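Local atomic coordinates of centrosomal protein 120 (Oreochromis niloticus, PDB entry 6EWH), a protein that probably acts in centriole and cilium assembly as a centrosomal protein, represented here by its second C2 domain (C2B). Residues Ala40-Gln45 with Thr166-Thr171; Phe31-Thr36 with Val91-Ser96. The protein carries 1 engineered substitution. All blocks are in the same frame, centred on the assembly; numbering follows the deposited sequence. Where two conformers were deposited one is given.

Interaction 1: residues Ala40-Gln45 with Thr166-Thr171; sequences ATKLEQ and TDLQPT
T41 and T171 form an antiparallel hydrogen-bonded pair, with T41 N reaching T171 O at 3.0 Å and T171 N returning to T41 O at 3.0 Å, where strand 29-41 ends and strand 171-180 begins. Two CA-H...O contacts flank this pair: A40 CA leans on T171 O, and P170 CA on T41 O. In the conformers given, the two threonine side chains stand side by side on one face of the sheet, touching loosely through T41 CG2 and T171 CB, and T171 OG1 turns back to Q169 O (2.8 Å), arriving from above the carbonyl plane. Past the pair, K42 takes a left-handed backbone conformation and the chain turns into the 3-10 segment 43-45. The K42 side chain folds at its second torsion (chi2 -63°), laying CE against L168 CD1 at 3.7 Å, while its CB rests near Q169 O. The P170 ring fills the middle of the contact: its CB and CG rest against K42 O, L43 CD2 adds one apolar touch at 4.2 Å from P170 CB, and the Q45 side chain crosses the ring at about a right angle, Q45 OE1 lying 3.2 Å from P170 CD. Q45 NE2 is placed to donate to L168 O, but the bond is too short to be trusted, so the amide position, OE1 included, is doubtful. Elsewhere, L151 forms a backbone hydrogen bond with P170, and L43 packs on L151. Such a last bridge, followed by two diverging chains, is how adjacent antiparallel strands end in a C2-type beta sandwich, where strands give way to connecting loops.

Interaction 2: residues Phe31-Thr36 with Val91-Ser96; sequences FVLSVT and VRIRSS
The F31 ring presents its edge to two backbone carbonyls of strand 87-95, I93 O lying 3.7 Å from F31 CD1 and S95 O 3.6 Å from F31 CE1, both near the ring plane. L100 of helix 97-105 and R180 also touch this side chain. The ring gets there with CG anti to its own carbonyl carbon (chi1 -62°), which sends it along the end of the neighbouring strand toward S96. With an alanine in place of F31, the carbonyl oxygens of I93 and S95 would probably lose the ring edge beside them, and a gap is likely to open next to L100. F31-I93 and L33-V91 are hydrogen-bonded pairs, each with two backbone bonds: F31 N to I93 O at 2.7 Å with I93 N to F31 O, then L33 N to V91 O with V91 N to L33 O at 2.9 Å. On the same face as F31, L33 CB touches both I93 CD1 (3.9 Å) and V91 CG2 (4.0 Å), which lie side by side across from it. V32 and R92, the non-hydrogen-bonded pair between these two pairs, project from the other face, where R92 NE makes a salt bridge to E181. This is antiparallel pairing inside a C2-type sandwich, whose F31, L33, V91 and I93 face packs against strand 60-66 and helix 97-105.

How the interactions relate
Strand 29-41 holds 31-36 and ends within 40-45, which runs on into a turn. From there the chain passes through helix 50-54 and strands 60-66 and 69-72 before 91-96 returns to pair with 31-36, so interaction 2 closes a loop of 54 residues. Interaction 1 waits until 166-171, after strand 143-150, and closes 120 residues. The segments alternate, so the two loops cross. Their centres lie about 31 Å apart, on opposite sides of the chain's centre. Together they join strand 29-41 to both of its sheet neighbours: 87-95 through interaction 2, and 171-180 through interaction 1, at the C-terminal end of strand 29-41 and the start of 171-180.

Interaction 1: residues Ala40-Gln45 with Thr166-Thr171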
loop_
_atom_site.group_PDB
_atom_site.type_symbol
_atom_site.label_atom_id
_atom_site.label_comp_id
_atom_site.label_asym_id
_atom_site.label_seq_id
_atom_site.Cartn_x
_atom_site.Cartn_y
_atom_site.Cartn_z
ATOM N N ALA A 40 2.386 -12.154 -4.041
ATOM C CA ALA A 40 1.692 -12.660 -2.865
ATOM C C ALA A 40 1.850 -14.170 -2.811
ATOM O O ALA A 40 2.091 -14.823 -3.828
ATOM C CB ALA A 40 0.203 -12.312 -2.895
ATOM N N THR A 41 1.699 -14.719 -1.604
ATOM C CA THR A 41 1.640 -16.164 -1.476
ATOM C C THR A 41 0.773 -16.542 -0.284
ATOM O O THR A 41 0.443 -15.724 0.577
ATOM C CB THR A 41 3.022 -16.841 -1.449
ATOM O OG1 THR A 41 2.858 -18.261 -1.579
ATOM C CG2 THR A 41 3.743 -16.552 -0.156
ATOM N N LYS A 42 0.335 -17.801 -0.309
ATOM C CA LYS A 42 -0.517 -18.399 0.734
ATOM C C LYS A 42 -1.851 -17.673 0.918
ATOM O O LYS A 42 -2.456 -17.738 1.994
ATOM C CB LYS A 42 0.213 -18.555 2.073
ATOM C CG LYS A 42 1.490 -19.372 1.990
ATOM C CD LYS A 42 1.202 -20.807 1.552
ATOM C CE LYS A 42 2.485 -21.618 1.449
ATOM N NZ LYS A 42 2.241 -22.992 0.949
ATOM N N LEU A 43 -2.337 -16.995 -0.128
ATOM C CA LEU A 43 -3.598 -16.267 0.005
ATOM C C LEU A 43 -4.790 -17.186 0.234
ATOM O O LEU A 43 -5.808 -16.736 0.777
ATOM C CB LEU A 43 -3.844 -15.392 -1.228
ATOM C CG LEU A 43 -2.786 -14.337 -1.528
ATOM C CD1 LEU A 43 -3.272 -13.493 -2.706
ATOM C CD2 LEU A 43 -2.484 -13.451 -0.306
ATOM N N GLU A 44 -4.687 -18.458 -0.165
ATOM C CA GLU A 44 -5.826 -19.360 -0.045
ATOM C C GLU A 44 -6.247 -19.566 1.400
ATOM O O GLU A 44 -7.402 -19.933 1.653
ATOM C CB GLU A 44 -5.527 -20.704 -0.718
ATOM C CG GLU A 44 -4.533 -21.571 0.040
ATOM C CD GLU A 44 -3.082 -21.243 -0.274
ATOM O OE1 GLU A 44 -2.825 -20.267 -1.006
ATOM O OE2 GLU A 44 -2.190 -21.977 0.205
ATOM N N GLN A 45 -5.355 -19.303 2.359
ATOM C CA GLN A 45 -5.731 -19.403 3.765
ATOM C C GLN A 45 -6.824 -18.416 4.143
ATOM O O GLN A 45 -7.487 -18.607 5.166
ATOM C CB GLN A 45 -4.534 -19.129 4.667
ATOM C CG GLN A 45 -3.405 -20.103 4.540
ATOM C CD GLN A 45 -2.292 -19.777 5.499
ATOM O OE1 GLN A 45 -2.477 -18.994 6.433
ATOM N NE2 GLN A 45 -1.125 -20.369 5.278
ATOM N N THR A 166 5.804 -24.964 11.684
ATOM C CA THR A 166 5.937 -23.693 10.997
ATOM C C THR A 166 4.568 -23.270 10.488
ATOM O O THR A 166 3.638 -24.076 10.388
ATOM C CB THR A 166 6.935 -23.794 9.844
ATOM O OG1 THR A 166 6.472 -24.758 8.892
ATOM C CG2 THR A 166 8.301 -24.221 10.369
ATOM N N ASP A 167 4.449 -21.987 10.177
ATOM C CA ASP A 167 3.150 -21.374 9.933
ATOM C C ASP A 167 3.329 -20.378 8.785
ATOM O O ASP A 167 3.424 -19.165 8.993
ATOM C CB ASP A 167 2.626 -20.708 11.209
ATOM C CG ASP A 167 1.172 -20.289 11.104
ATOM O OD1 ASP A 167 0.556 -20.500 10.033
ATOM O OD2 ASP A 167 0.642 -19.749 12.098
ATOM N N LEU A 168 3.396 -20.902 7.560
ATOM C CA LEU A 168 3.454 -20.049 6.373
ATOM C C LEU A 168 2.125 -19.315 6.248
ATOM O O LEU A 168 1.075 -19.944 6.084
ATOM C CB LEU A 168 3.725 -20.903 5.136
ATOM C CG LEU A 168 5.002 -21.755 5.155
ATOM C CD1 LEU A 168 5.135 -22.577 3.878
ATOM C CD2 LEU A 168 6.229 -20.882 5.363
ATOM N N GLN A 169 2.153 -17.992 6.337
ATOM C CA GLN A 169 0.940 -17.196 6.393
ATOM C C GLN A 169 0.761 -16.393 5.113
ATOM O O GLN A 169 1.686 -16.282 4.298
ATOM C CB GLN A 169 0.947 -16.280 7.634
ATOM C CG GLN A 169 0.261 -16.945 8.851
ATOM C CD GLN A 169 -0.181 -15.972 9.951
ATOM O OE1 GLN A 169 -1.260 -15.374 9.883
ATOM N NE2 GLN A 169 0.637 -15.849 10.989
ATOM N N PRO A 170 -0.442 -15.862 4.873
ATOM C CA PRO A 170 -0.657 -15.053 3.668
ATOM C C PRO A 170 0.224 -13.819 3.698
ATOM O O PRO A 170 0.254 -13.075 4.678
ATOM C CB PRO A 170 -2.136 -14.671 3.749
ATOM C CG PRO A 170 -2.739 -15.599 4.695
ATOM C CD PRO A 170 -1.681 -15.962 5.667
ATOM N N THR A 171 0.926 -13.592 2.601
ATOM C CA THR A 171 1.968 -12.592 2.540
ATOM C C THR A 171 1.777 -11.773 1.271
ATOM O O THR A 171 1.430 -12.331 0.227
ATOM C CB THR A 171 3.304 -13.329 2.500
ATOM O OG1 THR A 171 3.429 -14.131 3.686
ATOM C CG2 THR A 171 4.449 -12.372 2.408
HETATM O O HOH W 1 -1.803 -19.370 8.749
#

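Interaction 2: residues Phe31-Thr36 with Val91-Ser96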
loop_
_atom_site.group_PDB
_atom_site.type_symbol
_atom_site.label_atom_id
_atom_site.label_comp_id
_atom_site.label_asym_id
_atom_site.label_seq_id
_atom_site.Cartn_x
_atom_site.Cartn_y
_atom_site.Cartn_z
ATOM N N PHE A 31 7.063 16.154 -5.252
ATOM C CA PHE A 31 7.432 14.825 -4.785
ATOM C C PHE A 31 6.446 13.802 -5.327
ATOM O O PHE A 31 5.311 14.131 -5.680
ATOM C CB PHE A 31 7.380 14.764 -3.245
ATOM C CG PHE A 31 8.344 15.706 -2.575
ATOM C CD1 PHE A 31 7.997 17.038 -2.346
ATOM C CD2 PHE A 31 9.603 15.273 -2.187
ATOM C CE1 PHE A 31 8.895 17.909 -1.724
ATOM C CE2 PHE A 31 10.501 16.145 -1.583
ATOM C CZ PHE A 31 10.143 17.451 -1.349
ATOM N N VAL A 32 6.880 12.544 -5.362
ATOM C CA VAL A 32 6.026 11.422 -5.747
ATOM C C VAL A 32 6.039 10.403 -4.610
ATOM O O VAL A 32 7.112 9.989 -4.154
ATOM C CB VAL A 32 6.482 10.775 -7.069
ATOM C CG1 VAL A 32 5.546 9.626 -7.442
ATOM C CG2 VAL A 32 6.512 11.819 -8.173
ATOM N N LEU A 33 4.853 10.019 -4.152
ATOM C CA LEU A 33 4.677 8.967 -3.156
ATOM C C LEU A 33 3.993 7.795 -3.852
ATOM O O LEU A 33 2.929 7.970 -4.459
ATOM C CB LEU A 33 3.808 9.494 -2.025
ATOM C CG LEU A 33 3.441 8.467 -0.957
ATOM C CD1 LEU A 33 4.686 7.986 -0.196
ATOM C CD2 LEU A 33 2.453 9.096 0.023
ATOM N N SER A 34 4.601 6.607 -3.785
ATOM C CA SER A 34 4.105 5.481 -4.561
ATOM C C SER A 34 4.010 4.225 -3.712
ATOM O O SER A 34 4.762 4.026 -2.748
ATOM C CB SER A 34 4.982 5.175 -5.783
ATOM O OG SER A 34 6.280 4.794 -5.389
ATOM N N VAL A 35 3.055 3.380 -4.089
ATOM C CA VAL A 35 2.829 2.080 -3.461
ATOM C C VAL A 35 2.837 1.040 -4.571
ATOM O O VAL A 35 2.121 1.189 -5.569
ATOM C CB VAL A 35 1.475 2.043 -2.739
ATOM C CG1 VAL A 35 1.241 0.651 -2.119
ATOM C CG2 VAL A 35 1.411 3.116 -1.671
ATOM N N THR A 36 3.637 -0.009 -4.404
ATOM C CA THR A 36 3.709 -1.090 -5.385
ATOM C C THR A 36 3.351 -2.393 -4.691
ATOM O O THR A 36 3.956 -2.750 -3.670
ATOM C CB THR A 36 5.105 -1.205 -5.998
ATOM O OG1 THR A 36 5.473 0.029 -6.601
ATOM C CG2 THR A 36 5.124 -2.331 -7.049
ATOM N N VAL A 91 0.970 9.203 -6.235
ATOM C CA VAL A 91 0.375 10.532 -6.141
ATOM C C VAL A 91 1.485 11.568 -6.152
ATOM O O VAL A 91 2.598 11.331 -5.674
ATOM C CB VAL A 91 -0.513 10.692 -4.885
ATOM C CG1 VAL A 91 -1.746 9.801 -4.998
ATOM C CG2 VAL A 91 0.282 10.379 -3.605
ATOM N N ARG A 92 1.170 12.739 -6.693
ATOM C CA ARG A 92 2.102 13.852 -6.703
ATOM C C ARG A 92 1.809 14.778 -5.531
ATOM O O ARG A 92 0.646 15.069 -5.226
ATOM C CB ARG A 92 2.000 14.639 -8.013
ATOM C CG ARG A 92 2.423 13.841 -9.229
ATOM C CD ARG A 92 2.181 14.661 -10.509
ATOM N NE ARG A 92 3.202 15.692 -10.680
ATOM C CZ ARG A 92 2.982 16.884 -11.222
ATOM N NH1 ARG A 92 1.765 17.221 -11.620
ATOM N NH2 ARG A 92 3.986 17.740 -11.350
ATOM N N ILE A 93 2.871 15.243 -4.878
ATOM C CA ILE A 93 2.754 16.082 -3.692
ATOM C C ILE A 93 3.622 17.316 -3.894
ATOM O O ILE A 93 4.795 17.204 -4.272
ATOM C CB ILE A 93 3.170 15.319 -2.419
ATOM C CG1 ILE A 93 2.264 14.115 -2.188
ATOM C CG2 ILE A 93 3.117 16.239 -1.201
ATOM C CD1 ILE A 93 2.802 13.133 -1.171
ATOM N N ARG A 94 3.045 18.490 -3.665
ATOM C CA ARG A 94 3.800 19.735 -3.662
ATOM C C ARG A 94 4.002 20.129 -2.202
ATOM O O ARG A 94 3.027 20.301 -1.465
ATOM C CB ARG A 94 3.043 20.811 -4.441
ATOM C CG ARG A 94 3.820 22.113 -4.684
ATOM C CD ARG A 94 3.008 23.026 -5.592
ATOM N NE ARG A 94 3.692 24.280 -5.900
ATOM C CZ ARG A 94 3.658 25.364 -5.126
ATOM N NH1 ARG A 94 2.978 25.360 -3.986
ATOM N NH2 ARG A 94 4.310 26.460 -5.500
ATOM N N SER A 95 5.255 20.209 -1.771
ATOM C CA SER A 95 5.545 20.407 -0.350
ATOM C C SER A 95 6.996 20.847 -0.208
ATOM O O SER A 95 7.637 21.262 -1.177
ATOM C CB SER A 95 5.271 19.114 0.435
ATOM O OG SER A 95 5.278 19.334 1.842
ATOM N N SER A 96 7.516 20.783 1.016
ATOM C CA SER A 96 8.949 20.856 1.237
ATOM C C SER A 96 9.404 19.561 1.889
ATOM O O SER A 96 8.608 18.840 2.499
ATOM C CB SER A 96 9.334 22.054 2.117
ATOM O OG SER A 96 9.055 21.789 3.483
#